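Local coordinates for tumor necrosis factor ligand superfamily member 9 (Mus musculus, PDB 6MKB), which acts as a cytokine that binds the receptor TNFRSF9 (4-1BB) and induces proliferation of activated peripheral blood T cells, at residues Leu13-Gln18 against Asn155-Gly160; Leu64-Ser69 against Trp149-Pro154; Leu68-Thr73 against Met110-Val115. All coordinates share one frame; numbering follows the deposited sequence.

Contact 1: residues Leu13-Gln18 against Asn155-Gly160; sequences LLAKNQ and NTTSFG. With NA (sodium ion), chain O; SO4 (sulfate ion), chain M.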
loop_
_atom_site.group_PDB
_atom_site.type_symbol
_atom_site.label_atom_id
_atom_site.label_comp_id
_atom_site.label_asym_id
_atom_site.label_seq_id
_atom_site.Cartn_x
_atom_site.Cartn_y
_atom_site.Cartn_z
ATOM N N LEU B 13 -11.508 2.198 -7.018
ATOM C CA LEU B 13 -11.660 2.826 -8.334
ATOM C C LEU B 13 -10.423 2.570 -9.152
ATOM O O LEU B 13 -9.350 2.454 -8.582
ATOM C CB LEU B 13 -11.930 4.346 -8.212
ATOM C CG LEU B 13 -13.091 4.757 -7.299
ATOM C CD1 LEU B 13 -13.208 6.245 -7.218
ATOM C CD2 LEU B 13 -14.398 4.164 -7.739
ATOM N N LEU B 14 -10.569 2.457 -10.476
ATOM C CA LEU B 14 -9.458 2.198 -11.400
ATOM C C LEU B 14 -9.337 3.384 -12.323
ATOM O O LEU B 14 -10.334 3.850 -12.865
ATOM C CB LEU B 14 -9.656 0.877 -12.178
ATOM C CG LEU B 14 -9.921 -0.406 -11.358
ATOM C CD1 LEU B 14 -10.073 -1.587 -12.285
ATOM C CD2 LEU B 14 -8.800 -0.690 -10.351
ATOM N N ALA B 15 -8.126 3.929 -12.432
ATOM C CA ALA B 15 -7.875 5.151 -13.179
ATOM C C ALA B 15 -8.121 4.995 -14.670
ATOM O O ALA B 15 -7.699 4.006 -15.274
ATOM C CB ALA B 15 -6.446 5.624 -12.931
ATOM N N LYS B 16 -8.785 5.994 -15.266
ATOM C CA LYS B 16 -8.961 6.065 -16.714
ATOM C C LYS B 16 -7.574 6.284 -17.324
ATOM O O LYS B 16 -6.674 6.786 -16.639
ATOM C CB LYS B 16 -9.931 7.179 -17.092
ATOM C CG LYS B 16 -11.392 6.803 -16.906
ATOM C CD LYS B 16 -12.287 7.813 -17.589
ATOM C CE LYS B 16 -13.748 7.605 -17.278
ATOM N NZ LYS B 16 -14.620 8.554 -18.022
ATOM N N ASN B 17 -7.369 5.842 -18.563
ATOM C CA ASN B 17 -6.068 5.947 -19.211
ATOM C C ASN B 17 -5.575 7.391 -19.323
ATOM O O ASN B 17 -6.358 8.332 -19.442
ATOM C CB ASN B 17 -6.085 5.269 -20.583
ATOM C CG ASN B 17 -5.919 3.769 -20.495
ATOM O OD1 ASN B 17 -6.009 3.161 -19.415
ATOM N ND2 ASN B 17 -5.672 3.135 -21.629
ATOM N N GLN B 18 -4.259 7.535 -19.234
ATOM C CA GLN B 18 -3.510 8.775 -19.321
ATOM C C GLN B 18 -2.260 8.467 -20.155
ATOM O O GLN B 18 -1.319 7.847 -19.650
ATOM C CB GLN B 18 -3.185 9.259 -17.892
ATOM C CG GLN B 18 -3.262 10.751 -17.688
ATOM C CD GLN B 18 -4.655 11.296 -17.803
ATOM O OE1 GLN B 18 -5.527 11.021 -16.976
ATOM N NE2 GLN B 18 -4.877 12.105 -18.830
ATOM N N ASN B 155 -2.253 -2.385 -16.498
ATOM C CA ASN B 155 -1.520 -2.005 -15.280
ATOM C C ASN B 155 -2.180 -0.749 -14.729
ATOM O O ASN B 155 -1.637 0.362 -14.831
ATOM C CB ASN B 155 -0.030 -1.778 -15.565
ATOM C CG ASN B 155 0.673 -2.968 -16.128
ATOM O OD1 ASN B 155 0.497 -4.094 -15.661
ATOM N ND2 ASN B 155 1.488 -2.733 -17.146
ATOM N N THR B 156 -3.393 -0.926 -14.201
ATOM C CA THR B 156 -4.229 0.176 -13.781
ATOM C C THR B 156 -3.966 0.671 -12.358
ATOM O O THR B 156 -4.033 -0.085 -11.395
ATOM C CB THR B 156 -5.703 -0.183 -13.931
ATOM O OG1 THR B 156 -5.821 -1.252 -14.863
ATOM C CG2 THR B 156 -6.530 0.992 -14.388
ATOM N N THR B 157 -3.739 1.981 -12.259
ATOM C CA THR B 157 -3.605 2.760 -11.043
ATOM C C THR B 157 -4.984 2.706 -10.331
ATOM O O THR B 157 -6.034 2.702 -10.983
ATOM C CB THR B 157 -3.135 4.174 -11.455
ATOM O OG1 THR B 157 -1.782 4.087 -11.923
ATOM C CG2 THR B 157 -3.283 5.238 -10.343
ATOM N N SER B 158 -4.963 2.590 -9.014
ATOM C CA SER B 158 -6.188 2.483 -8.243
ATOM C C SER B 158 -6.190 3.423 -7.039
ATOM O O SER B 158 -5.151 3.892 -6.561
ATOM C CB SER B 158 -6.406 1.047 -7.781
ATOM O OG SER B 158 -5.347 0.626 -6.928
ATOM N N PHE B 159 -7.393 3.727 -6.591
ATOM C CA PHE B 159 -7.651 4.548 -5.436
ATOM C C PHE B 159 -8.899 4.007 -4.778
ATOM O O PHE B 159 -9.842 3.604 -5.466
ATOM C CB PHE B 159 -7.777 6.018 -5.853
ATOM C CG PHE B 159 -8.660 6.944 -5.054
ATOM C CD1 PHE B 159 -8.387 7.208 -3.711
ATOM C CD2 PHE B 159 -9.678 7.664 -5.678
ATOM C CE1 PHE B 159 -9.196 8.092 -2.976
ATOM C CE2 PHE B 159 -10.451 8.585 -4.959
ATOM C CZ PHE B 159 -10.213 8.785 -3.611
ATOM N N GLY B 160 -8.872 3.957 -3.455
ATOM C CA GLY B 160 -10.022 3.517 -2.682
ATOM C C GLY B 160 -9.901 3.758 -1.195
ATOM O O GLY B 160 -8.981 4.440 -0.737
HETATM NA NA NA O . 0.036 1.902 -16.028
HETATM S S SO4 M . -9.941 5.408 -20.890
HETATM O O1 SO4 M . -9.321 6.669 -20.402
HETATM O O2 SO4 M . -11.404 5.645 -21.044
HETATM O O3 SO4 M . -9.367 5.076 -22.223
HETATM O O4 SO4 M . -9.670 4.298 -19.938
#
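Leu13-Ala15 and Ser158-Gly160 run as antiparallel strands, their N-to-C directions 150° apart, with Leu13 and Phe159 forming a hydrogen-bonded pair and Leu14 and Ser158 a non-hydrogen-bonded one. Leu13 N gives a 2.7 Å bond to Phe159 O, and Phe159 N returns one of 3.1 Å to Leu13 O. Two residues on, Ala15 N reaches Thr157 O at 2.8 Å along a nearly straight N-H line (174°), so the ladder continues to Thr157, just ahead of strand 158-160. The side chains of Leu13 and Phe159 lie side by side and point the same way, with Leu13 CD1 4.1 Å from Phe159 CD2; Trp28 of the next strand meets the Phe159 ring. On the other face, Leu14 CD2 rests 3.9 Å from Ser158 CB, while Leu14 CB touches the methyl of Thr156, CG2, at 3.8 Å. That methyl also sits 3.4 Å from Ala15 O. The Ala15 methyl packs against Thr157 CB. With Thr157 OG1 beside its own backbone N (chi1 -70°), the hydroxyl accepts a bond from Lys67 N of strand 58-70, joining the loop part of this chain to that strand. Asn155 O binds the sodium ion at 2.6 Å, and on the far loop Asn17 N holds a sulfate, probably from the crystallisation liquor. The arrangement belongs to the TNF-homology jelly roll, where the first and last strands of the domain pair as neighbours in one sheet.

Contact 2: residues Leu64-Ser69 against Trp149-Pro154; sequences LELKLS and WELSYP. With NA (sodium ion), chain O.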
loop_
_atom_site.group_PDB
_atom_site.type_symbol
_atom_site.label_atom_id
_atom_site.label_comp_id
_atom_site.label_asym_id
_atom_site.label_seq_id
_atom_site.Cartn_x
_atom_site.Cartn_y
_atom_site.Cartn_z
ATOM N N LEU B 64 -3.858 4.314 -2.158
ATOM C CA LEU B 64 -3.432 4.724 -3.486
ATOM C C LEU B 64 -2.437 3.726 -3.992
ATOM O O LEU B 64 -1.542 3.319 -3.244
ATOM C CB LEU B 64 -2.788 6.108 -3.484
ATOM C CG LEU B 64 -3.658 7.312 -3.130
ATOM C CD1 LEU B 64 -2.770 8.572 -2.890
ATOM C CD2 LEU B 64 -4.689 7.594 -4.228
ATOM N N GLU B 65 -2.571 3.337 -5.266
ATOM C CA GLU B 65 -1.607 2.458 -5.903
ATOM C C GLU B 65 -1.281 2.992 -7.292
ATOM O O GLU B 65 -2.146 3.004 -8.156
ATOM C CB GLU B 65 -2.105 1.022 -5.960
ATOM C CG GLU B 65 -1.029 0.096 -6.502
ATOM C CD GLU B 65 -1.308 -1.377 -6.333
ATOM O OE1 GLU B 65 -0.468 -2.178 -6.802
ATOM O OE2 GLU B 65 -2.355 -1.735 -5.744
ATOM N N LEU B 66 -0.063 3.515 -7.457
ATOM C CA LEU B 66 0.433 4.067 -8.698
ATOM C C LEU B 66 1.099 2.989 -9.513
ATOM O O LEU B 66 2.001 2.304 -9.019
ATOM C CB LEU B 66 1.428 5.209 -8.441
ATOM C CG LEU B 66 2.075 5.883 -9.679
ATOM C CD1 LEU B 66 1.018 6.549 -10.576
ATOM C CD2 LEU B 66 3.099 6.932 -9.252
ATOM N N LYS B 67 0.647 2.841 -10.764
ATOM C CA LYS B 67 1.246 1.910 -11.710
ATOM C C LYS B 67 1.683 2.726 -12.919
ATOM O O LYS B 67 0.842 3.163 -13.699
ATOM C CB LYS B 67 0.317 0.741 -12.054
ATOM C CG LYS B 67 0.056 -0.176 -10.864
ATOM C CD LYS B 67 -0.538 -1.485 -11.333
ATOM C CE LYS B 67 -0.968 -2.357 -10.185
ATOM N NZ LYS B 67 -1.727 -3.538 -10.660
ATOM N N LEU B 68 2.986 3.050 -12.978
ATOM C CA LEU B 68 3.591 3.820 -14.062
ATOM C C LEU B 68 4.123 2.898 -15.090
ATOM O O LEU B 68 5.055 2.145 -14.797
ATOM C CB LEU B 68 4.761 4.685 -13.552
ATOM C CG LEU B 68 4.542 6.045 -12.996
ATOM C CD1 LEU B 68 5.891 6.687 -12.785
ATOM C CD2 LEU B 68 3.697 6.902 -13.921
ATOM N N SER B 69 3.593 2.976 -16.296
ATOM C CA SER B 69 4.034 2.134 -17.404
ATOM C C SER B 69 4.971 2.903 -18.324
ATOM O O SER B 69 4.597 3.988 -18.785
ATOM C CB SER B 69 2.837 1.615 -18.185
ATOM O OG SER B 69 2.053 0.749 -17.382
ATOM N N TRP B 149 6.246 8.084 -19.893
ATOM C CA TRP B 149 5.469 7.304 -18.925
ATOM C C TRP B 149 4.003 7.515 -19.160
ATOM O O TRP B 149 3.607 8.568 -19.653
ATOM C CB TRP B 149 5.818 7.670 -17.475
ATOM C CG TRP B 149 7.237 7.381 -17.077
ATOM C CD1 TRP B 149 8.284 8.246 -17.107
ATOM C CD2 TRP B 149 7.760 6.132 -16.595
ATOM N NE1 TRP B 149 9.418 7.633 -16.631
ATOM C CE2 TRP B 149 9.125 6.334 -16.305
ATOM C CE3 TRP B 149 7.189 4.871 -16.323
ATOM C CZ2 TRP B 149 9.941 5.316 -15.770
ATOM C CZ3 TRP B 149 7.984 3.870 -15.772
ATOM C CH2 TRP B 149 9.344 4.096 -15.503
ATOM N N GLU B 150 3.187 6.522 -18.789
ATOM C CA GLU B 150 1.741 6.583 -18.968
ATOM C C GLU B 150 1.021 5.785 -17.886
ATOM O O GLU B 150 1.620 4.928 -17.217
ATOM C CB GLU B 150 1.347 6.044 -20.369
ATOM C CG GLU B 150 1.505 4.534 -20.514
ATOM C CD GLU B 150 1.163 3.910 -21.848
ATOM O OE1 GLU B 150 1.705 2.822 -22.136
ATOM O OE2 GLU B 150 0.359 4.496 -22.607
ATOM N N LEU B 151 -0.278 6.077 -17.734
ATOM C CA LEU B 151 -1.189 5.346 -16.865
ATOM C C LEU B 151 -2.111 4.617 -17.789
ATOM O O LEU B 151 -2.896 5.269 -18.471
ATOM C CB LEU B 151 -1.975 6.257 -15.880
ATOM C CG LEU B 151 -1.214 7.203 -14.953
ATOM C CD1 LEU B 151 -2.169 7.792 -13.930
ATOM C CD2 LEU B 151 -0.069 6.497 -14.236
ATOM N N SER B 152 -1.966 3.298 -17.910
ATOM C CA SER B 152 -2.799 2.544 -18.833
ATOM C C SER B 152 -3.301 1.218 -18.277
ATOM O O SER B 152 -2.698 0.638 -17.393
ATOM C CB SER B 152 -2.031 2.275 -20.123
ATOM O OG SER B 152 -0.869 1.490 -19.906
ATOM N N TYR B 153 -4.393 0.730 -18.844
ATOM C CA TYR B 153 -4.943 -0.590 -18.594
ATOM C C TYR B 153 -4.079 -1.588 -19.422
ATOM O O TYR B 153 -3.670 -1.205 -20.520
ATOM C CB TYR B 153 -6.423 -0.611 -19.016
ATOM C CG TYR B 153 -7.055 -1.974 -18.864
ATOM C CD1 TYR B 153 -7.621 -2.368 -17.657
ATOM C CD2 TYR B 153 -7.041 -2.895 -19.912
ATOM C CE1 TYR B 153 -8.158 -3.640 -17.495
ATOM C CE2 TYR B 153 -7.571 -4.171 -19.758
ATOM C CZ TYR B 153 -8.128 -4.538 -18.546
ATOM O OH TYR B 153 -8.647 -5.790 -18.359
ATOM N N PRO B 154 -3.686 -2.800 -18.944
ATOM C CA PRO B 154 -4.111 -3.506 -17.719
ATOM C C PRO B 154 -3.313 -3.204 -16.445
ATOM O O PRO B 154 -3.701 -3.708 -15.398
ATOM C CB PRO B 154 -3.994 -4.984 -18.132
ATOM C CG PRO B 154 -2.835 -5.011 -19.076
ATOM C CD PRO B 154 -2.869 -3.686 -19.808
HETATM NA NA NA O . 0.036 1.902 -16.028
#
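Trp149 keeps CG beside its backbone N and anti to its carbonyl carbon (chi1 -63°), and a chi2 of 94° swings the six-membered ring toward Leu68 and Ser69. Its CE3 comes 3.7 Å from Leu68 CB, the two side chains crossing at about a right angle. Further out, Leu68 CD1 lies 4.1 Å above one face of the Trp149 ring, displaced toward the rim. Ser69 likewise holds OG close to its own N (chi1 -65°), which directs the hydroxyl oxygen to the sodium ion at 2.7 Å.

The backbones make one antiparallel hydrogen-bonded pair. Ser69 N bonds Glu150 O at 2.9 Å, and Glu150 N bonds Ser69 O at the same 2.9 Å, the latter in the carbonyl plane. The pair ends quickly because the two segments then diverge at a steep angle, and the sodium ion sits at this fork: Lys67 O binds it at 2.8 Å, with Asn155 O as the third protein ligand. In the TNF jelly roll strands 58-70 and 149-166 are neighbours, and here the last strand of the domain is interrupted, the residues after Glu150 forming a loop before it resumes alongside 58-70.

Leu151 starts by pointing away, yet its CD2 bends back toward strand 58-70. It touches Leu66 CD1 at 3.8 Å as well as Leu68 CD2, and lies 3.5 Å from Lys67 O. Glu150 CG packs against Ser69 O and CB, and the hydroxyl oxygen of Ser152 comes near that of Ser69 without close contact.

Contact 3: residues Leu68-Thr73 against Met110-Val115; sequences LSPTFT and MENKLV. With NA (sodium ion), chain O; SO4 (sulfate ion), chain N.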
loop_
_atom_site.group_PDB
_atom_site.type_symbol
_atom_site.label_atom_id
_atom_site.label_comp_id
_atom_site.label_asym_id
_atom_site.label_seq_id
_atom_site.Cartn_x
_atom_site.Cartn_y
_atom_site.Cartn_z
ATOM N N LEU B 68 2.986 3.050 -12.978
ATOM C CA LEU B 68 3.591 3.820 -14.062
ATOM C C LEU B 68 4.123 2.898 -15.090
ATOM O O LEU B 68 5.055 2.145 -14.797
ATOM C CB LEU B 68 4.761 4.685 -13.552
ATOM C CG LEU B 68 4.542 6.045 -12.996
ATOM C CD1 LEU B 68 5.891 6.687 -12.785
ATOM C CD2 LEU B 68 3.697 6.902 -13.921
ATOM N N SER B 69 3.593 2.976 -16.296
ATOM C CA SER B 69 4.034 2.134 -17.404
ATOM C C SER B 69 4.971 2.903 -18.324
ATOM O O SER B 69 4.597 3.988 -18.785
ATOM C CB SER B 69 2.837 1.615 -18.185
ATOM O OG SER B 69 2.053 0.749 -17.382
ATOM N N PRO B 70 6.176 2.350 -18.633
ATOM C CA PRO B 70 7.080 3.041 -19.577
ATOM C C PRO B 70 6.551 2.949 -20.988
ATOM O O PRO B 70 5.955 1.930 -21.344
ATOM C CB PRO B 70 8.409 2.289 -19.422
ATOM C CG PRO B 70 8.036 0.931 -18.948
ATOM C CD PRO B 70 6.755 1.064 -18.165
ATOM N N THR B 71 6.734 4.011 -21.786
ATOM C CA THR B 71 6.260 4.030 -23.176
ATOM C C THR B 71 7.384 3.655 -24.153
ATOM O O THR B 71 8.543 3.503 -23.742
ATOM C CB THR B 71 5.680 5.390 -23.534
ATOM O OG1 THR B 71 6.725 6.355 -23.489
ATOM C CG2 THR B 71 4.502 5.781 -22.665
ATOM N N PHE B 72 7.047 3.545 -25.445
ATOM C CA PHE B 72 7.995 3.244 -26.520
ATOM C C PHE B 72 9.217 4.178 -26.483
ATOM O O PHE B 72 10.340 3.698 -26.677
ATOM C CB PHE B 72 7.302 3.348 -27.894
ATOM C CG PHE B 72 8.195 2.966 -29.049
ATOM C CD1 PHE B 72 8.351 1.631 -29.422
ATOM C CD2 PHE B 72 8.900 3.934 -29.755
ATOM C CE1 PHE B 72 9.196 1.274 -30.472
ATOM C CE2 PHE B 72 9.772 3.571 -30.774
ATOM C CZ PHE B 72 9.907 2.243 -31.129
ATOM N N THR B 73 9.005 5.500 -26.259
ATOM C CA THR B 73 10.071 6.515 -26.264
ATOM C C THR B 73 10.965 6.455 -25.022
ATOM O O THR B 73 12.004 7.138 -24.996
ATOM C CB THR B 73 9.467 7.921 -26.399
ATOM O OG1 THR B 73 8.510 8.132 -25.357
ATOM C CG2 THR B 73 8.841 8.167 -27.769
ATOM N N MET B 110 17.052 4.086 -11.659
ATOM C CA MET B 110 16.152 4.222 -12.811
ATOM C C MET B 110 16.231 3.017 -13.741
ATOM O O MET B 110 17.335 2.557 -14.006
ATOM C CB MET B 110 16.529 5.473 -13.602
ATOM C CG MET B 110 15.667 6.665 -13.296
ATOM S SD MET B 110 16.525 8.168 -13.830
ATOM C CE MET B 110 16.391 8.013 -15.522
ATOM N N GLU B 111 15.068 2.525 -14.257
ATOM C CA GLU B 111 14.945 1.395 -15.208
ATOM C C GLU B 111 13.828 1.628 -16.228
ATOM O O GLU B 111 12.939 2.437 -16.006
ATOM C CB GLU B 111 14.668 0.069 -14.478
ATOM C CG GLU B 111 15.778 -0.420 -13.561
ATOM C CD GLU B 111 15.514 -1.743 -12.874
ATOM O OE1 GLU B 111 14.397 -1.931 -12.337
ATOM O OE2 GLU B 111 16.435 -2.589 -12.855
ATOM N N ASN B 112 13.871 0.914 -17.347
ATOM C CA ASN B 112 12.848 0.947 -18.410
ATOM C C ASN B 112 11.827 -0.135 -18.064
ATOM O O ASN B 112 11.689 -1.120 -18.777
ATOM C CB ASN B 112 13.525 0.676 -19.761
ATOM C CG ASN B 112 12.701 0.954 -20.995
ATOM O OD1 ASN B 112 13.254 1.017 -22.099
ATOM N ND2 ASN B 112 11.377 1.101 -20.869
ATOM N N LYS B 113 11.176 0.008 -16.934
ATOM C CA LYS B 113 10.338 -1.035 -16.391
ATOM C C LYS B 113 9.137 -0.409 -15.664
ATOM O O LYS B 113 9.180 0.770 -15.324
ATOM C CB LYS B 113 11.237 -1.863 -15.430
ATOM C CG LYS B 113 10.745 -3.253 -15.064
ATOM C CD LYS B 113 11.239 -3.680 -13.675
ATOM C CE LYS B 113 12.575 -4.388 -13.686
ATOM N NZ LYS B 113 13.173 -4.461 -12.320
ATOM N N LEU B 114 8.050 -1.180 -15.486
ATOM C CA LEU B 114 6.834 -0.752 -14.790
ATOM C C LEU B 114 7.174 -0.417 -13.355
ATOM O O LEU B 114 7.955 -1.129 -12.714
ATOM C CB LEU B 114 5.727 -1.859 -14.852
ATOM C CG LEU B 114 4.491 -1.724 -13.896
ATOM C CD1 LEU B 114 3.479 -0.674 -14.389
ATOM C CD2 LEU B 114 3.826 -3.092 -13.648
ATOM N N VAL B 115 6.624 0.690 -12.868
ATOM C CA VAL B 115 6.824 1.119 -11.489
ATOM C C VAL B 115 5.485 0.903 -10.788
ATOM O O VAL B 115 4.479 1.469 -11.204
ATOM C CB VAL B 115 7.350 2.585 -11.376
ATOM C CG1 VAL B 115 7.377 3.031 -9.928
ATOM C CG2 VAL B 115 8.734 2.751 -12.005
HETATM NA NA NA O . 0.036 1.902 -16.028
HETATM S S SO4 N . 16.854 -1.132 -18.672
HETATM O O1 SO4 N . 15.650 -1.189 -17.810
HETATM O O2 SO4 N . 16.856 0.104 -19.490
HETATM O O3 SO4 N . 16.883 -2.306 -19.580
HETATM O O4 SO4 N . 18.051 -1.142 -17.796
#
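The pyrrolidine ring of Pro70 covers one face of the flat peptide joining Lys113 and Leu114: CG stands 3.7 Å from Lys113 C, and CD is 3.7 Å from Leu114 N. At the carbonyl end of that peptide, CH2 of Trp149 approaches Lys113 O. The carboxylate of Glu111, a second flat group, takes a salt bridge from Lys113 NZ at OE1 (2.8 Å), on the syn side and 30° out of its plane. Earlier along the proline's strand, Leu68 N bonds Val115 O at 2.8 Å and Val115 N bonds Leu68 O at 2.9 Å, so the two residues form an antiparallel hydrogen-bonded pair. Leu114 CG lies anti to the backbone N (chi1 166°), and its CD1 folds back to 3.3 Å from Leu68 O and 3.6 Å from Ser69 OG, beside the sodium ligand. Asn112 is the centre of an inverse gamma turn, and its N bonds a sulfate oxygen, O1. The contact thus lies where strand 58-70 runs out and the loop after strand 100-105 enters strand 115-125, with Trp149 of strand 149-166 packing on Val115 and Phe106 of the second subunit on Glu111.

Contacts 1 and 2 are largely buried and share strand 149-166, which pairs with strand 10-15 in the first and with 58-70 in the second; Ser158 O probably bonds Glu65 N between them. Contact 3 continues from contact 2 through Leu68 and Ser69 but is only partly buried, about 17 Å between centres from contact 1. Its chemistry changes accordingly: a proline on a peptide and the Glu111-Lys113 salt bridge stand against the leucine, phenylalanine and tryptophan packing of the interior. Trp149 spans contacts 2 and 3, and the sodium ion connects all three, because Asn155 comes from contact 1, Lys67 from contact 2 and Ser69 from contacts 2 and 3.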